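Local atomic coordinates of condensin complex subunit 3 (Schizosaccharomyces pombe, PDB entry 5OQR), a protein that serves as a regulatory subunit of condensin, the complex required to convert interphase chromatin into condensed, mitotic-like chromosomes. Residues L366-I369 with G370-Q373. Numbering follows the deposited sequence.
Sequences LLYI and GLSQ
Gly-370 N donates to Leu-366 O at 3.0 Å, a regular i to i+4 helix bond. Leu-371 N repeats the pattern on Leu-367 O at 2.8 Å; its side chain rests against Glu-407 of helix 399-412, while CD1 approaches the Tyr-368 ring obliquely, 4.4 Å from its CD1. At Ser-372 the pattern changes: N bonds only weakly to Tyr-368 O and also hydrogen-bonds to Ile-369 O at 3.2 Å, from 70° out of the carbonyl plane. A chi1 of 69° swings OG back over the preceding turn to Ile-369 O, to which it donates from the same face as N; OG is also hydrogen-bonded to Asn-318 ND2. An alanine here is likely to leave Ile-369 O without its hydroxyl donor and Asn-318 ND2 without this acceptor. Gln-373 N adds a weak bond to Ile-369 O at 3.4 Å, and its poorly ordered side chain runs beside that of Ile-369, pointing the same way. One acceptor shared by Ser-372 N and OG, mixed i+3 and i+4 spacing and a non-helical psi of 142° at Gln-373 place these residues in the last turn of helix 356-372, packed through Leu-367 on Leu-404 and Leu-408, and Ile-369 on Asn-318, among the helices of a HEAT-repeat solenoid.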
ATOM      1  N   LEU A 366      18.458 -24.121   0.961  1.00 35.73           N
ATOM      2  CA  LEU A 366      19.726 -24.572   0.400  1.00 26.70           C
ATOM      3  C   LEU A 366      19.707 -24.520  -1.121  1.00 27.02           C
ATOM      4  O   LEU A 366      20.719 -24.197  -1.751  1.00 26.71           O
ATOM      5  CB  LEU A 366      20.039 -25.988   0.886  1.00 28.82           C
ATOM      6  CG  LEU A 366      20.250 -26.164   2.392  1.00 29.67           C
ATOM      7  CD1 LEU A 366      20.554 -27.616   2.710  1.00 28.41           C
ATOM      8  CD2 LEU A 366      21.365 -25.266   2.902  1.00 37.04           C
ATOM      9  N   LEU A 367      18.567 -24.837  -1.731  1.00 24.98           N
ATOM     10  CA  LEU A 367      18.455 -24.725  -3.180  1.00 23.66           C
ATOM     11  C   LEU A 367      18.585 -23.275  -3.631  1.00 28.52           C
ATOM     12  O   LEU A 367      19.178 -22.995  -4.678  1.00 26.94           O
ATOM     13  CB  LEU A 367      17.127 -25.317  -3.646  1.00 25.78           C
ATOM     14  CG  LEU A 367      17.001 -26.833  -3.512  1.00 27.36           C
ATOM     15  CD1 LEU A 367      15.558 -27.274  -3.683  1.00 29.56           C
ATOM     16  CD2 LEU A 367      17.891 -27.527  -4.528  1.00 29.65           C
ATOM     17  N   TYR A 368      18.033 -22.338  -2.855  1.00 27.67           N
ATOM     18  CA  TYR A 368      18.181 -20.926  -3.190  1.00 27.46           C
ATOM     19  C   TYR A 368      19.641 -20.505  -3.152  1.00 28.43           C
ATOM     20  O   TYR A 368      20.107 -19.775  -4.034  1.00 35.43           O
ATOM     21  CB  TYR A 368      17.356 -20.063  -2.232  1.00 30.08           C
ATOM     22  CG  TYR A 368      15.897 -19.940  -2.605  1.00 26.27           C
ATOM     23  CD1 TYR A 368      15.517 -19.546  -3.878  1.00 26.32           C
ATOM     24  CD2 TYR A 368      14.899 -20.219  -1.684  1.00 31.58           C
ATOM     25  CE1 TYR A 368      14.188 -19.431  -4.225  1.00 27.56           C
ATOM     26  CE2 TYR A 368      13.568 -20.112  -2.019  1.00 32.25           C
ATOM     27  CZ  TYR A 368      13.217 -19.716  -3.292  1.00 36.24           C
ATOM     28  OH  TYR A 368      11.890 -19.606  -3.635  1.00 48.27           O
ATOM     29  N   ILE A 369      20.378 -20.947  -2.134  1.00 27.53           N
ATOM     30  CA  ILE A 369      21.810 -20.676  -2.088  1.00 30.76           C
ATOM     31  C   ILE A 369      22.495 -21.270  -3.308  1.00 31.30           C
ATOM     32  O   ILE A 369      23.396 -20.658  -3.891  1.00 35.36           O
ATOM     33  CB  ILE A 369      22.416 -21.216  -0.780  1.00 26.31           C
ATOM     34  CG1 ILE A 369      21.777 -20.521   0.424  1.00 31.10           C
ATOM     35  CG2 ILE A 369      23.924 -21.005  -0.762  1.00 31.19           C
ATOM     36  CD1 ILE A 369      22.062 -21.192   1.744  1.00 30.90           C
ATOM     37  N   GLY A 370      22.074 -22.465  -3.719  1.00 33.25           N
ATOM     38  CA  GLY A 370      22.702 -23.107  -4.860  1.00 31.73           C
ATOM     39  C   GLY A 370      22.391 -22.407  -6.167  1.00 29.33           C
ATOM     40  O   GLY A 370      23.256 -22.288  -7.037  1.00 35.73           O
ATOM     41  N   LEU A 371      21.154 -21.938  -6.326  1.00 33.13           N
ATOM     42  CA  LEU A 371      20.794 -21.175  -7.515  1.00 33.98           C
ATOM     43  C   LEU A 371      21.583 -19.879  -7.626  1.00 37.01           C
ATOM     44  O   LEU A 371      21.736 -19.354  -8.734  1.00 48.15           O
ATOM     45  CB  LEU A 371      19.295 -20.874  -7.506  1.00 24.10           C
ATOM     46  CG  LEU A 371      18.391 -22.045  -7.895  1.00 27.54           C
ATOM     47  CD1 LEU A 371      16.973 -21.820  -7.411  1.00 27.34           C
ATOM     48  CD2 LEU A 371      18.406 -22.246  -9.395  1.00 28.36           C
ATOM     49  N   SER A 372      22.093 -19.355  -6.513  1.00 37.72           N
ATOM     50  CA  SER A 372      22.826 -18.096  -6.546  1.00 39.92           C
ATOM     51  C   SER A 372      24.269 -18.276  -6.995  1.00 46.02           C
ATOM     52  O   SER A 372      24.861 -17.344  -7.548  1.00 59.50           O
ATOM     53  CB  SER A 372      22.798 -17.443  -5.166  1.00 37.69           C
ATOM     54  OG  SER A 372      23.569 -18.185  -4.240  1.00 41.06           O
ATOM     55  N   GLN A 373      24.849 -19.450  -6.768  1.00 47.58           N
ATOM     56  CA  GLN A 373      26.259 -19.660  -7.068  1.00 63.32           C
ATOM     57  C   GLN A 373      26.495 -19.650  -8.573  1.00 70.94           C
ATOM     58  O   GLN A 373      25.680 -20.154  -9.348  1.00 74.92           O
ATOM     59  CB  GLN A 373      26.740 -20.994  -6.496  1.00 56.54           C
ATOM     60  CG  GLN A 373      26.299 -21.302  -5.074  1.00 53.46           C
ATOM     61  CD  GLN A 373      26.919 -20.375  -4.047  1.00 71.67           C
ATOM     62  OE1 GLN A 373      26.976 -19.160  -4.236  1.00 77.63           O
ATOM     63  NE2 GLN A 373      27.395 -20.951  -2.949  1.00 79.97           N
TER